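Local coordinates for fatty acid biosynthesis transcriptional regulator (Streptococcus pneumoniae, PDB 6JBX), which acts as a MarR-family transcription factor that binds DNA and probably represses the fatty acid synthesis pathway together with the co-repressor acyl-ACP, at residues Y11-I14 and N15-T19; I110-L113 and H114-H118; K119-V122 and E123-D127; D127-S130 and E131-A135. One frame throughout, in Å; residues are numbered along the deposited sequence.

Overall arrangement
The four contacts are each local, along one helix or at its start, and follow one another in the chain. Interaction 1 lies at the beginning of helix 11-34, interactions 2 and 3 adjoin on helix 105-125, and interaction 4 starts helix 131-150 after sharing Asp127 with interaction 3. Their centres lie about 28 Å apart from interaction 1 to 2, about 14 Å from 2 to 3, and about 11 Å from 3 to 4, where Ile126 packs on Ile134. All four touch the second subunit. The nearest atoms of interaction 2 are about 11 Å from the DNA and those of interaction 3 about 18 Å, so helix 105-125 leads away from the DNA toward the tridecane.

Interaction 1: Y11-I14 and N15-T19; sequences YQRI and NEYLT. With TRD (tridecane), chain F.
Asn15 is held at both ends of its backbone: its N donates to Tyr11 O over 2.8 Å, the shortest of four backbone bonds between 11-14 and 15-19, and its O accepts from both Thr19 N and Thr19 OG1, the hydroxyl coming from above the carbonyl plane at 2.7 Å. With Tyr11 CG opposite its backbone nitrogen (chi1 175°), Asn15 CB comes over one face of the phenol in a CH-pi contact, 4.2 Å from the centroid. Ring and amide planes are only 19° apart, and a water donates to Asn15 OD1 at 2.9 Å while reaching Tyr11 OH weakly. Arg13 and Tyr17 run alongside each other, pointing the same way. Arg13 CG lies 3.9 Å from the centroid of the Tyr17 ring, over its face, and Tyr17 OH lies over the guanidinium. The greasy side is built by Ile14 CG2 against Leu18 CD1 at 3.7 Å. Both residues line the tridecane pocket: Ile14 CD1 is 3.8 Å from C1 of the ligand, Leu18 CD2 3.9 Å from its C8. The helix packs into the dimer, where Tyr17 stacks on Tyr145 from the second subunit's helix 131-150 and Tyr11 takes a cation-pi contact from Lys119 on its helix 105-125.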
# COMPACT_ATOMS: atom_id res chain seq x y z
N TYR A 11 17.26 -2.36 13.06
CA TYR A 11 16.75 -1.55 11.95
C TYR A 11 16.63 -2.35 10.64
O TYR A 11 15.66 -2.22 9.93
CB TYR A 11 17.57 -0.29 11.67
CG TYR A 11 17.05 0.44 10.45
CD1 TYR A 11 15.89 1.19 10.51
CD2 TYR A 11 17.66 0.30 9.21
CE1 TYR A 11 15.35 1.83 9.39
CE2 TYR A 11 17.13 0.90 8.07
CZ TYR A 11 15.98 1.69 8.16
OH TYR A 11 15.45 2.30 7.06
N GLN A 12 17.57 -3.21 10.36
CA GLN A 12 17.56 -4.07 9.17
C GLN A 12 16.27 -4.91 9.11
O GLN A 12 15.67 -5.11 8.01
CB GLN A 12 18.82 -4.95 9.15
CG GLN A 12 20.14 -4.15 9.41
CD GLN A 12 20.75 -4.16 10.81
OE1 GLN A 12 20.29 -3.46 11.75
NE2 GLN A 12 21.85 -4.93 10.94
N ARG A 13 15.82 -5.39 10.27
CA ARG A 13 14.66 -6.25 10.28
C ARG A 13 13.42 -5.38 10.14
O ARG A 13 12.54 -5.74 9.39
CB ARG A 13 14.61 -7.09 11.56
CG ARG A 13 13.38 -7.99 11.68
CD ARG A 13 13.57 -9.07 12.72
NE ARG A 13 14.41 -10.12 12.15
CZ ARG A 13 14.60 -11.32 12.69
NH1 ARG A 13 13.97 -11.65 13.81
NH2 ARG A 13 15.40 -12.18 12.10
N ILE A 14 13.40 -4.23 10.79
CA ILE A 14 12.34 -3.26 10.63
C ILE A 14 12.17 -2.91 9.14
O ILE A 14 11.07 -2.91 8.60
CB ILE A 14 12.59 -2.01 11.49
CG1 ILE A 14 12.57 -2.32 13.00
CG2 ILE A 14 11.57 -0.94 11.18
CD1 ILE A 14 12.79 -1.13 13.89
N ASN A 15 13.27 -2.57 8.48
CA ASN A 15 13.24 -2.10 7.12
C ASN A 15 12.74 -3.21 6.19
O ASN A 15 11.86 -2.98 5.41
CB ASN A 15 14.62 -1.62 6.68
CG ASN A 15 14.60 -1.15 5.25
OD1 ASN A 15 13.95 -0.17 4.90
ND2 ASN A 15 15.30 -1.88 4.42
N GLU A 16 13.23 -4.40 6.39
CA GLU A 16 12.80 -5.55 5.70
C GLU A 16 11.29 -5.77 5.86
O GLU A 16 10.61 -6.03 4.88
CB GLU A 16 13.55 -6.77 6.20
CG GLU A 16 13.14 -8.04 5.52
CD GLU A 16 13.81 -9.29 6.04
OE1 GLU A 16 14.79 -9.17 6.86
OE2 GLU A 16 13.35 -10.40 5.63
N TYR A 17 10.76 -5.67 7.08
CA TYR A 17 9.35 -5.93 7.26
C TYR A 17 8.52 -4.82 6.60
O TYR A 17 7.52 -5.11 5.88
CB TYR A 17 9.01 -6.11 8.75
CG TYR A 17 9.50 -7.39 9.36
CD1 TYR A 17 10.04 -8.40 8.59
CD2 TYR A 17 9.41 -7.61 10.74
CE1 TYR A 17 10.50 -9.58 9.17
CE2 TYR A 17 9.80 -8.80 11.32
CZ TYR A 17 10.35 -9.79 10.53
OH TYR A 17 10.80 -10.91 11.13
N LEU A 18 8.88 -3.57 6.84
CA LEU A 18 8.14 -2.50 6.27
C LEU A 18 8.15 -2.59 4.73
O LEU A 18 7.11 -2.35 4.11
CB LEU A 18 8.71 -1.14 6.71
CG LEU A 18 8.51 -0.80 8.18
CD1 LEU A 18 9.39 0.38 8.56
CD2 LEU A 18 7.05 -0.51 8.47
N THR A 19 9.30 -2.91 4.13
CA THR A 19 9.42 -2.96 2.66
C THR A 19 8.49 -4.04 2.10
O THR A 19 7.87 -3.81 1.04
CB THR A 19 10.85 -3.26 2.19
OG1 THR A 19 11.70 -2.27 2.78
CG2 THR A 19 10.98 -3.26 0.68
C1 TRD F . 10.65 -1.21 17.06
C2 TRD F . 9.56 -1.31 16.14
C3 TRD F . 8.98 0.06 15.88
C4 TRD F . 8.09 0.04 14.75
C5 TRD F . 8.25 1.24 13.97
C6 TRD F . 7.46 1.18 12.68
C7 TRD F . 7.51 2.45 12.00
C8 TRD F . 6.53 2.45 10.97
C9 TRD F . 6.45 3.81 10.34
C10 TRD F . 7.20 3.81 9.13
C11 TRD F . 6.53 4.49 8.08
C12 TRD F . 7.48 5.54 7.52
C13 TRD F . 8.25 4.99 6.44
O HOH W 1 12.23 1.90 5.90

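Interaction 2: I110-L113 and H114-H118; sequences IHRL and HKRFH
Lys115 brings its CE to within 3.2 Å of His111 NE2, the side chain approaching the imidazole obliquely one turn further along the helix. Lys115 NZ then donates to a water at 3.0 Å, which sits in the plane of the His111 ring at its edge and reaches NE2 only weakly, bridging the pair. Beside them, Arg112 NH1 touches Arg116 CG at 3.4 Å and lies 3.6 Å from Arg116 NE, which puts like charges close together, a cost that solvent would be expected to soften, since both residues are exposed. The two guanidinium planes are 14° apart. Behind these side chains the backbone is uneven: Arg112 O accepts from Arg116 N at 3.1 Å and also from Lys115 N at 2.9 Å, the latter above the carbonyl plane, while the bond from Lys115 N to His111 O is weak. Further out, helix 43-54 holds the inner face, with Ile49 touching Ile110 and Asp50 against His111. His114 reaches Leu33 of helix 11-34, and Phe117 meets the ring of Phe147 of the second subunit. This suits the long helix that, in MarR-family regulators, joins the winged-helix DNA-binding domain to the dimerisation domain.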
# COMPACT_ATOMS: atom_id res chain seq x y z
N ILE A 110 -20.29 -7.95 -1.15
CA ILE A 110 -18.87 -7.94 -1.28
C ILE A 110 -18.25 -7.02 -0.20
O ILE A 110 -17.13 -7.26 0.25
CB ILE A 110 -18.42 -7.58 -2.71
CG1 ILE A 110 -16.92 -7.87 -2.89
CG2 ILE A 110 -18.78 -6.15 -3.05
CD1 ILE A 110 -16.34 -7.48 -4.23
N HIS A 111 -18.94 -5.96 0.21
CA HIS A 111 -18.43 -5.08 1.27
C HIS A 111 -18.15 -5.90 2.53
O HIS A 111 -17.10 -5.78 3.14
CB HIS A 111 -19.44 -3.95 1.53
CG HIS A 111 -19.03 -2.98 2.58
ND1 HIS A 111 -17.80 -2.36 2.58
CD2 HIS A 111 -19.68 -2.55 3.68
CE1 HIS A 111 -17.72 -1.57 3.62
NE2 HIS A 111 -18.86 -1.66 4.31
N ARG A 112 -19.11 -6.72 2.91
CA ARG A 112 -18.96 -7.65 4.02
C ARG A 112 -17.68 -8.50 3.88
O ARG A 112 -16.88 -8.67 4.80
CB ARG A 112 -20.19 -8.55 4.07
CG ARG A 112 -20.03 -9.75 4.98
CD ARG A 112 -19.99 -9.34 6.44
NE ARG A 112 -20.66 -10.34 7.28
CZ ARG A 112 -20.05 -11.24 8.04
NH1 ARG A 112 -18.72 -11.28 8.07
NH2 ARG A 112 -20.76 -12.08 8.78
N LEU A 113 -17.49 -9.07 2.71
CA LEU A 113 -16.38 -10.00 2.48
C LEU A 113 -15.03 -9.30 2.70
O LEU A 113 -14.05 -9.87 3.26
CB LEU A 113 -16.52 -10.51 1.05
CG LEU A 113 -15.42 -11.43 0.55
CD1 LEU A 113 -15.52 -12.78 1.24
CD2 LEU A 113 -15.52 -11.57 -0.97
N HIS A 114 -14.96 -8.05 2.25
CA HIS A 114 -13.73 -7.23 2.39
C HIS A 114 -13.49 -6.93 3.87
O HIS A 114 -12.33 -6.63 4.23
CB HIS A 114 -13.83 -5.95 1.55
CG HIS A 114 -12.53 -5.23 1.39
ND1 HIS A 114 -11.35 -5.89 1.08
CD2 HIS A 114 -12.22 -3.92 1.50
CE1 HIS A 114 -10.37 -5.01 1.01
NE2 HIS A 114 -10.88 -3.80 1.26
N LYS A 115 -14.53 -7.00 4.69
CA LYS A 115 -14.39 -6.73 6.12
C LYS A 115 -13.84 -7.97 6.82
O LYS A 115 -13.16 -7.81 7.81
CB LYS A 115 -15.73 -6.37 6.79
CG LYS A 115 -16.12 -4.91 6.66
CD LYS A 115 -17.43 -4.65 7.40
CE LYS A 115 -18.35 -3.69 6.67
NZ LYS A 115 -19.70 -3.63 7.31
N ARG A 116 -14.20 -9.16 6.36
CA ARG A 116 -13.66 -10.36 6.98
C ARG A 116 -12.12 -10.37 6.82
O ARG A 116 -11.42 -10.85 7.68
CB ARG A 116 -14.24 -11.65 6.40
CG ARG A 116 -15.76 -11.73 6.38
CD ARG A 116 -16.30 -13.09 5.93
NE ARG A 116 -16.54 -14.01 7.05
CZ ARG A 116 -15.64 -14.86 7.57
NH1 ARG A 116 -14.39 -14.86 7.13
NH2 ARG A 116 -15.99 -15.71 8.52
N PHE A 117 -11.61 -9.82 5.70
CA PHE A 117 -10.20 -9.76 5.44
C PHE A 117 -9.53 -8.82 6.45
O PHE A 117 -8.54 -9.19 7.08
CB PHE A 117 -9.91 -9.33 4.00
CG PHE A 117 -8.44 -9.34 3.69
CD1 PHE A 117 -7.79 -10.52 3.35
CD2 PHE A 117 -7.68 -8.19 3.84
CE1 PHE A 117 -6.43 -10.53 3.10
CE2 PHE A 117 -6.32 -8.20 3.60
CZ PHE A 117 -5.70 -9.37 3.23
N HIS A 118 -10.05 -7.62 6.58
CA HIS A 118 -9.57 -6.65 7.53
C HIS A 118 -9.65 -7.19 8.97
O HIS A 118 -8.78 -6.92 9.82
CB HIS A 118 -10.35 -5.34 7.41
CG HIS A 118 -10.02 -4.60 6.16
ND1 HIS A 118 -8.72 -4.45 5.70
CD2 HIS A 118 -10.83 -3.96 5.27
CE1 HIS A 118 -8.74 -3.78 4.57
NE2 HIS A 118 -10.02 -3.46 4.29
O HOH W 2 -20.45 -0.78 7.16

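Interaction 3: K119-V122 and E123-D127; sequences KAMV and EKIID
Glu123 and Lys119 make a charged pair in this last part of helix 105-125, yet they touch mostly through carbon. The lysine chain is extended, its CG opposite the backbone nitrogen (chi1 179°), and Glu123 OE2 rests 3.3 Å from Lys119 CE. Lys119 NZ is 4.6 Å from that oxygen, too far for a salt bridge. Lys124 NZ and Asp127 OD2 form a long, weak ion pair at 4.0 Å. Four backbone bonds wind the helix, from Glu123 N to Lys119 O through to Ile126 N to Val122 O at 3.0 Å. Ile126 is the first residue to leave helical geometry, and Asp127 N then bonds to Lys124 O, three residues back, at 3.0 Å. Ile125 CG1 rests 3.1 Å from Met121 O, the carbonyl oxygen that also accepts from Ile125 N. The apolar contact is loose, Ile125 CD1 lying 4.3 Å from Met121 CG; the Met121 side chain comes within about 4 Å of a bound tridecane. Ile125 also packs on Leu18 of the second subunit, and Ile126 on Met137 of helix 131-150. Asn143 ND2 of the second subunit hydrogen-bonds to Ile125 O and Asp127 O, so the helix end and the turn after it are tied into the MarR-family dimer interface.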
# COMPACT_ATOMS: atom_id res chain seq x y z
N LYS A 119 -10.67 -7.96 9.25
CA LYS A 119 -10.77 -8.49 10.57
C LYS A 119 -9.72 -9.59 10.80
O LYS A 119 -9.16 -9.66 11.89
CB LYS A 119 -12.20 -8.99 10.78
CG LYS A 119 -12.48 -9.60 12.14
CD LYS A 119 -13.96 -9.79 12.33
CE LYS A 119 -14.26 -10.53 13.62
NZ LYS A 119 -15.72 -10.62 13.86
N ALA A 120 -9.47 -10.46 9.82
CA ALA A 120 -8.42 -11.44 9.95
C ALA A 120 -7.04 -10.77 10.13
O ALA A 120 -6.21 -11.29 10.85
CB ALA A 120 -8.41 -12.37 8.79
N MET A 121 -6.85 -9.59 9.55
CA MET A 121 -5.58 -8.92 9.60
C MET A 121 -5.33 -8.37 11.01
O MET A 121 -4.22 -8.49 11.55
CB MET A 121 -5.52 -7.76 8.59
CG MET A 121 -4.16 -7.09 8.53
SD MET A 121 -4.11 -5.63 7.39
CE MET A 121 -5.07 -4.45 8.33
N VAL A 122 -6.33 -7.74 11.57
CA VAL A 122 -6.22 -7.19 12.91
C VAL A 122 -6.05 -8.31 13.93
O VAL A 122 -5.24 -8.17 14.86
CB VAL A 122 -7.39 -6.27 13.25
CG1 VAL A 122 -7.36 -5.85 14.72
CG2 VAL A 122 -7.39 -5.06 12.33
N GLU A 123 -6.72 -9.42 13.74
CA GLU A 123 -6.61 -10.54 14.69
C GLU A 123 -5.18 -11.08 14.62
O GLU A 123 -4.56 -11.39 15.66
CB GLU A 123 -7.65 -11.63 14.39
CG GLU A 123 -9.10 -11.23 14.66
CD GLU A 123 -10.23 -12.21 14.26
OE1 GLU A 123 -9.97 -13.26 13.58
OE2 GLU A 123 -11.39 -11.91 14.62
N LYS A 124 -4.59 -11.18 13.42
CA LYS A 124 -3.21 -11.62 13.36
C LYS A 124 -2.29 -10.57 13.99
O LYS A 124 -1.35 -10.91 14.68
CB LYS A 124 -2.83 -11.99 11.94
CG LYS A 124 -1.42 -12.55 11.80
CD LYS A 124 -1.08 -13.70 12.74
CE LYS A 124 0.27 -14.29 12.39
NZ LYS A 124 0.74 -15.27 13.38
N ILE A 125 -2.56 -9.28 13.78
CA ILE A 125 -1.70 -8.25 14.33
C ILE A 125 -1.60 -8.40 15.85
O ILE A 125 -0.51 -8.42 16.38
CB ILE A 125 -2.16 -6.84 13.92
CG1 ILE A 125 -1.88 -6.61 12.44
CG2 ILE A 125 -1.49 -5.76 14.73
CD1 ILE A 125 -2.31 -5.25 11.97
N ILE A 126 -2.73 -8.57 16.53
CA ILE A 126 -2.73 -8.69 17.99
C ILE A 126 -2.42 -10.13 18.48
O ILE A 126 -2.53 -10.38 19.65
CB ILE A 126 -4.04 -8.20 18.59
CG1 ILE A 126 -5.20 -9.13 18.26
CG2 ILE A 126 -4.30 -6.74 18.24
CD1 ILE A 126 -6.52 -8.74 18.94
N ASP A 127 -2.05 -11.06 17.64
CA ASP A 127 -1.77 -12.38 18.12
C ASP A 127 -0.66 -12.34 19.20
O ASP A 127 0.43 -11.79 19.01
CB ASP A 127 -1.35 -13.29 16.98
CG ASP A 127 -1.07 -14.72 17.45
OD1 ASP A 127 -2.02 -15.38 17.97
OD2 ASP A 127 0.08 -15.16 17.29

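Interaction 4: D127-S130 and E131-A135; sequences DGMS and EEEIA
Ser130 carries OG between its backbone nitrogen and carbonyl carbon (chi1 69°), which aims the hydroxyl into the coming helix, while Glu133, its CG beside its own nitrogen (chi1 -79°) and its chain extended, reaches back toward the start of that helix. The two make a capping box at the N-terminus of helix 131-150, with Ser130 as N-cap. Glu133 N donates to Ser130 OG at 3.2 Å, and in return Ser130 N donates to Glu133 OE1 at 2.8 Å. That second bond is nearly straight, 168° at the hydrogen, and uses the anti lone pair, the one facing away from the other carboxylate oxygen. The hydroxyl adds a weak bond to the same oxygen at 3.3 Å, so OE1 is gripped by two groups of one residue. A negative carboxylate beside a helix N-terminus is probably well placed against the helix dipole. Once the cap is set, Ile134 N bonds to Ser130 O at 2.9 Å and the regular helical pattern begins. Met129 CB and Ile134 CG1 meet at 3.9 Å across the box, the hydrophobic staple that often accompanies it. Both the loop and the first turn of the helix pack on the second subunit, Met129 against its Gly140 and Glu133 against its Val136. One water donates both to Met129 O at 2.8 Å and to Glu131 OE1 at 2.7 Å.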
# COMPACT_ATOMS: atom_id res chain seq x y z
N ASP A 127 -2.05 -11.06 17.64
CA ASP A 127 -1.77 -12.38 18.12
C ASP A 127 -0.66 -12.34 19.20
O ASP A 127 0.43 -11.79 19.01
CB ASP A 127 -1.35 -13.29 16.98
CG ASP A 127 -1.07 -14.72 17.45
OD1 ASP A 127 -2.02 -15.38 17.97
OD2 ASP A 127 0.08 -15.16 17.29
N GLY A 128 -0.96 -12.92 20.37
CA GLY A 128 0.03 -13.06 21.42
C GLY A 128 0.07 -11.84 22.31
O GLY A 128 0.82 -11.81 23.25
N MET A 129 -0.75 -10.84 22.02
CA MET A 129 -0.71 -9.66 22.83
C MET A 129 -1.77 -9.77 23.93
O MET A 129 -2.86 -10.23 23.69
CB MET A 129 -1.02 -8.40 22.02
CG MET A 129 0.10 -7.94 21.06
SD MET A 129 -0.51 -6.48 20.19
CE MET A 129 0.74 -6.30 18.92
N SER A 130 -1.45 -9.20 25.09
CA SER A 130 -2.38 -9.07 26.21
C SER A 130 -3.26 -7.85 25.95
O SER A 130 -2.96 -7.03 25.05
CB SER A 130 -1.63 -8.91 27.50
OG SER A 130 -0.98 -7.65 27.51
N GLU A 131 -4.31 -7.72 26.74
CA GLU A 131 -5.26 -6.60 26.60
C GLU A 131 -4.57 -5.27 26.91
O GLU A 131 -4.95 -4.24 26.39
CB GLU A 131 -6.51 -6.80 27.48
CG GLU A 131 -7.46 -7.92 27.04
CD GLU A 131 -8.02 -7.84 25.62
OE1 GLU A 131 -7.91 -8.86 24.84
OE2 GLU A 131 -8.57 -6.77 25.26
N GLU A 132 -3.58 -5.24 27.78
CA GLU A 132 -2.87 -3.99 28.00
C GLU A 132 -1.94 -3.70 26.80
O GLU A 132 -1.72 -2.55 26.46
CB GLU A 132 -2.10 -3.98 29.33
CG GLU A 132 -1.36 -5.28 29.65
CD GLU A 132 -2.09 -6.34 30.49
OE1 GLU A 132 -3.34 -6.21 30.72
OE2 GLU A 132 -1.41 -7.33 30.89
N GLU A 133 -1.36 -4.71 26.18
CA GLU A 133 -0.46 -4.49 25.02
C GLU A 133 -1.31 -3.95 23.86
O GLU A 133 -0.95 -2.98 23.26
CB GLU A 133 0.26 -5.79 24.67
CG GLU A 133 1.44 -6.13 25.57
CD GLU A 133 2.01 -7.52 25.31
OE1 GLU A 133 1.23 -8.47 25.14
OE2 GLU A 133 3.25 -7.67 25.27
N ILE A 134 -2.48 -4.53 23.63
CA ILE A 134 -3.44 -4.04 22.66
C ILE A 134 -3.80 -2.57 22.94
O ILE A 134 -3.90 -1.74 22.02
CB ILE A 134 -4.68 -4.95 22.62
CG1 ILE A 134 -4.32 -6.35 22.13
CG2 ILE A 134 -5.77 -4.37 21.74
CD1 ILE A 134 -5.40 -7.38 22.36
N ALA A 135 -3.97 -2.20 24.19
CA ALA A 135 -4.30 -0.81 24.47
C ALA A 135 -3.11 0.09 24.13
O ALA A 135 -3.27 1.23 23.65
CB ALA A 135 -4.67 -0.67 25.93
O HOH W 3 -5.60 -10.19 24.47